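Local atomic coordinates of putative glucosidase lplD, ALPHA-GALACTURONIDASE (Bacillus subtilis, PDB entry 3FEF), a protein that hydrolyses alpha-1,4-linked galacturonides, releasing alpha-D-galacturonate, as a homotetrameric family 4 glycosidase that depends on NAD(+) and manganese. Residues C152-Y157 and Q359-T364; K164-C169 and V345-Q350. All coordinates share one frame; numbering follows the deposited sequence.

In the fold
From the N terminus the chain builds the parallel Rossmann-type sheet, runs through helix 149-159 and then adds strand 164-167, an edge strand of that sheet within this chain. Much further on, strands 341-348 and 361-369, neighbours in an antiparallel sheet, come back to these two elements. Contact 2 ties strand 164-167 to strand 341-348 and closes a loop of about 175 residues; contact 1 joins helix 149-159 to the start of strand 361-369 and closes a wider loop that encloses the first. Their centres lie about 6 Å apart, and the Tyr157 hydroxyl probably hydrogen-bonds Ala165 O between them. Together they seat the C-terminal family region against the nucleotide-binding fold.

Contact 1: C152-Y157 and Q359-T364; sequences CTRVLY and QAIVET
Ile361 packs its CG1 arm against the helix at Arg154, with CG1 3.6 Å from Arg154 CB and equally near the backbone N of that residue. With CG1 placed beside its own backbone N (chi1 -52°), the isoleucine sends CD1 on over the Arg154 backbone, while CD1 also meets Thr153 CG2 at 4.1 Å. Its other branch, CG2, faces Thr153 CB, so the one side chain covers two successive helix residues.

The polar side of the contact belongs to Arg154. Its CG stands anti to the backbone N (chi1 -180°) and the chain then bends at chi2, which carries CD to 3.5 Å from Gln359 O and lays one guanidinium face beneath Gln359 CB, 3.8 Å off the plane and toward the rim. No direct hydrogen bond crosses here; instead a water donates to Gln359 O at 2.8 Å and accepts a weak bond from Arg154 NH1. The firmer hold on the guanidinium is the salt bridge from NH2 to Glu397 of helix 383-405. Replacing Arg154 by an alanine would probably leave Glu397 without this charged partner and uncover Gln359 CB and part of Ile361.

This is helix-on-strand packing at a domain junction, where helix 149-159 of the Rossmann-type region meets the start of strand 361-369 and the loop residues just before it.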
# COMPACT_ATOMS: atom_id res chain seq x y z
N CYS A 152 16.42 -3.13 -18.61
CA CYS A 152 17.82 -2.90 -18.24
C CYS A 152 17.90 -2.12 -16.96
O CYS A 152 18.61 -2.49 -16.02
CB CYS A 152 18.55 -2.09 -19.32
SG CYS A 152 18.69 -2.97 -20.87
N THR A 153 17.16 -1.03 -16.90
CA THR A 153 17.22 -0.22 -15.71
C THR A 153 16.73 -1.02 -14.51
O THR A 153 17.26 -0.90 -13.41
CB THR A 153 16.41 1.07 -15.91
OG1 THR A 153 16.85 1.69 -17.13
CG2 THR A 153 16.65 2.02 -14.77
N ARG A 154 15.71 -1.85 -14.72
CA ARG A 154 15.14 -2.59 -13.60
C ARG A 154 16.13 -3.61 -13.08
O ARG A 154 16.16 -3.89 -11.89
CB ARG A 154 13.87 -3.31 -14.01
CG ARG A 154 13.25 -4.08 -12.87
CD ARG A 154 12.61 -3.18 -11.79
NE ARG A 154 11.73 -4.04 -11.01
CZ ARG A 154 11.97 -4.42 -9.76
NH1 ARG A 154 13.02 -3.96 -9.10
NH2 ARG A 154 11.14 -5.24 -9.16
N VAL A 155 16.96 -4.16 -13.97
CA VAL A 155 17.94 -5.18 -13.61
C VAL A 155 19.00 -4.54 -12.73
O VAL A 155 19.43 -5.13 -11.75
CB VAL A 155 18.57 -5.86 -14.86
CG1 VAL A 155 19.82 -6.70 -14.49
CG2 VAL A 155 17.53 -6.71 -15.59
N LEU A 156 19.41 -3.32 -13.08
CA LEU A 156 20.34 -2.60 -12.23
C LEU A 156 19.87 -2.61 -10.75
O LEU A 156 20.65 -2.93 -9.84
CB LEU A 156 20.55 -1.16 -12.74
CG LEU A 156 21.25 -1.05 -14.09
CD1 LEU A 156 21.49 0.40 -14.55
CD2 LEU A 156 22.58 -1.85 -14.05
N TYR A 157 18.62 -2.23 -10.51
CA TYR A 157 18.12 -2.14 -9.15
C TYR A 157 17.94 -3.50 -8.49
O TYR A 157 18.11 -3.63 -7.28
CB TYR A 157 16.80 -1.34 -9.08
CG TYR A 157 17.02 0.16 -9.12
CD1 TYR A 157 17.05 0.84 -10.33
CD2 TYR A 157 17.24 0.88 -7.95
CE1 TYR A 157 17.26 2.21 -10.38
CE2 TYR A 157 17.45 2.27 -7.99
CZ TYR A 157 17.47 2.91 -9.22
OH TYR A 157 17.69 4.27 -9.30
N GLN A 359 8.19 -0.08 -7.69
CA GLN A 359 9.50 -0.58 -8.13
C GLN A 359 9.65 -0.65 -9.65
O GLN A 359 10.75 -0.63 -10.17
CB GLN A 359 9.73 -1.98 -7.60
CG GLN A 359 9.49 -2.10 -6.14
CD GLN A 359 10.74 -1.86 -5.41
OE1 GLN A 359 11.27 -0.74 -5.42
NE2 GLN A 359 11.28 -2.92 -4.81
N ALA A 360 8.54 -0.83 -10.36
CA ALA A 360 8.64 -0.92 -11.80
C ALA A 360 9.24 0.40 -12.30
O ALA A 360 9.03 1.44 -11.70
CB ALA A 360 7.28 -1.17 -12.43
N ILE A 361 10.00 0.33 -13.38
CA ILE A 361 10.64 1.50 -13.99
C ILE A 361 9.62 2.30 -14.78
O ILE A 361 9.12 1.84 -15.80
CB ILE A 361 11.77 1.05 -14.96
CG1 ILE A 361 12.73 0.09 -14.25
CG2 ILE A 361 12.53 2.29 -15.56
CD1 ILE A 361 13.27 0.64 -12.95
N VAL A 362 9.30 3.50 -14.28
CA VAL A 362 8.40 4.42 -14.99
C VAL A 362 9.13 5.73 -15.38
O VAL A 362 10.14 6.12 -14.77
CB VAL A 362 7.14 4.69 -14.13
CG1 VAL A 362 6.35 3.35 -13.89
CG2 VAL A 362 7.56 5.27 -12.79
N GLU A 363 8.62 6.40 -16.41
CA GLU A 363 9.16 7.68 -16.85
C GLU A 363 8.26 8.83 -16.40
O GLU A 363 7.08 8.87 -16.75
CB GLU A 363 9.30 7.68 -18.40
CG GLU A 363 10.03 8.91 -19.01
CD GLU A 363 10.59 8.66 -20.42
OE1 GLU A 363 10.67 7.48 -20.87
OE2 GLU A 363 11.00 9.65 -21.09
N THR A 364 8.81 9.75 -15.58
CA THR A 364 8.14 11.00 -15.19
C THR A 364 9.17 12.11 -15.10
O THR A 364 10.38 11.86 -15.21
CB THR A 364 7.47 10.93 -13.79
OG1 THR A 364 8.47 10.70 -12.80
CG2 THR A 364 6.43 9.82 -13.71
O HOH W 1 13.42 -1.05 -9.59

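Contact 2: K164-C169 and V345-Q350; sequences KAIGCC and VNMPNQ. With MG (magnesium ion), chain G.
Gly167 O is gripped twice by Asn346: Asn346 N donates to it at 2.8 Å, in the carbonyl plane, and the side-chain ND2 adds a weak bond at 3.4 Å. With CG beside the backbone N (chi1 -74°), the amide is brought round to the same oxygen; ND2 also bonds Glu363 OE1, its stronger partner, on the neighbouring strand. The return bond, from Gly167 N to Asn346 O, is 3.0 Å long and nearly straight at 166°, meeting a lone pair of the carbonyl. These two backbone bonds make Gly167 and Asn346 an antiparallel hydrogen-bonded pair. It is a single bridge; the N-to-C directions of the two short strand segments differ by 133°, consistent with their parting beyond it. Asn346 O also receives a CA-H contact from Ile166 CA at 3.4 Å.

Apolar packing adds to the bridge. Ile166 CG2 rests on CG of Met347, a selenomethionine, at 3.9 Å, the two side chains passing at a slant, and Ile166 CD1 comes near Val345 CG1. The bend of Met347 at chi3 turns CE back toward Ala165 O.

Two residues past the bridge, Cys169 SG binds the magnesium ion at 2.6 Å, with three waters and His206 as the other ligands. Manganese is the metal with which activity was demonstrated. The chemistry implies that a short main-chain bridge, with a weak added bond from the Asn346 amide, joins the two family regions two residues before the metal-binding cysteine, and is likely to steady the backbone that leads to Cys169.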
# COMPACT_ATOMS: atom_id res chain seq x y z
N LYS A 164 22.39 4.05 -7.62
CA LYS A 164 21.82 5.33 -7.98
C LYS A 164 21.75 5.48 -9.49
O LYS A 164 22.67 6.00 -10.11
CB LYS A 164 22.66 6.45 -7.38
CG LYS A 164 22.56 6.48 -5.88
CD LYS A 164 23.91 6.89 -5.25
CE LYS A 164 24.00 8.38 -5.07
NZ LYS A 164 25.42 8.73 -4.97
N ALA A 165 20.65 5.01 -10.07
CA ALA A 165 20.53 4.94 -11.52
C ALA A 165 19.26 5.55 -12.09
O ALA A 165 18.15 5.36 -11.56
CB ALA A 165 20.63 3.47 -11.98
N ILE A 166 19.42 6.24 -13.21
CA ILE A 166 18.28 6.65 -14.01
C ILE A 166 18.46 6.19 -15.45
O ILE A 166 19.57 5.95 -15.89
CB ILE A 166 18.11 8.15 -14.00
CG1 ILE A 166 19.26 8.81 -14.78
CG2 ILE A 166 18.12 8.66 -12.54
CD1 ILE A 166 19.25 10.33 -14.65
N GLY A 167 17.35 6.07 -16.15
CA GLY A 167 17.36 5.86 -17.58
C GLY A 167 16.92 7.14 -18.28
O GLY A 167 15.97 7.81 -17.81
N CYS A 168 17.60 7.47 -19.38
CA CYS A 168 17.30 8.67 -20.18
C CYS A 168 16.92 8.36 -21.62
O CYS A 168 17.51 7.52 -22.27
CB CYS A 168 18.49 9.63 -20.21
SG CYS A 168 18.64 10.52 -18.69
N CYS A 169 15.96 9.12 -22.11
CA CYS A 169 15.41 8.94 -23.44
C CYS A 169 15.04 10.31 -23.97
O CYS A 169 14.72 11.21 -23.20
CB CYS A 169 14.16 8.07 -23.36
SG CYS A 169 13.35 7.84 -24.96
N VAL A 345 12.72 11.40 -16.61
CA VAL A 345 13.64 10.30 -16.49
C VAL A 345 12.93 9.01 -16.08
O VAL A 345 11.80 9.01 -15.60
CB VAL A 345 14.72 10.58 -15.43
CG1 VAL A 345 15.43 11.91 -15.71
CG2 VAL A 345 14.10 10.61 -14.06
N ASN A 346 13.65 7.90 -16.24
CA ASN A 346 13.17 6.61 -15.87
C ASN A 346 13.74 6.18 -14.52
O ASN A 346 14.95 6.16 -14.33
CB ASN A 346 13.53 5.60 -16.98
CG ASN A 346 12.66 5.77 -18.20
OD1 ASN A 346 11.73 4.98 -18.41
ND2 ASN A 346 12.92 6.80 -19.02
N MSE A 347 12.86 5.81 -13.60
CA MSE A 347 13.24 5.39 -12.26
C MSE A 347 12.19 4.47 -11.66
O MSE A 347 11.04 4.49 -12.06
CB MSE A 347 13.31 6.62 -11.37
CG MSE A 347 14.52 7.44 -11.63
SE MSE A 347 14.65 8.76 -10.25
CE MSE A 347 15.85 7.70 -9.11
N PRO A 348 12.58 3.70 -10.64
CA PRO A 348 11.62 2.86 -9.92
C PRO A 348 10.41 3.66 -9.43
O PRO A 348 10.56 4.76 -8.88
CB PRO A 348 12.41 2.35 -8.70
CG PRO A 348 13.93 2.49 -9.11
CD PRO A 348 13.92 3.73 -10.02
N ASN A 349 9.22 3.10 -9.61
CA ASN A 349 7.98 3.74 -9.17
C ASN A 349 7.83 3.66 -7.66
O ASN A 349 7.86 2.58 -7.09
CB ASN A 349 6.79 3.03 -9.85
CG ASN A 349 5.45 3.79 -9.69
OD1 ASN A 349 5.42 5.00 -9.59
ND2 ASN A 349 4.34 3.04 -9.74
N GLN A 350 7.66 4.81 -7.02
CA GLN A 350 7.38 4.87 -5.60
C GLN A 350 6.14 5.75 -5.40
O GLN A 350 5.98 6.37 -4.36
CB GLN A 350 8.56 5.46 -4.85
CG GLN A 350 9.83 4.65 -4.98
CD GLN A 350 9.71 3.29 -4.33
OE1 GLN A 350 10.19 2.28 -4.85
NE2 GLN A 350 9.04 3.26 -3.19
MG MG G . 14.24 6.15 -26.68
O HOH W 2 14.29 7.18 -28.78
O HOH W 3 16.10 7.62 -26.59
O HOH W 4 14.89 4.76 -24.91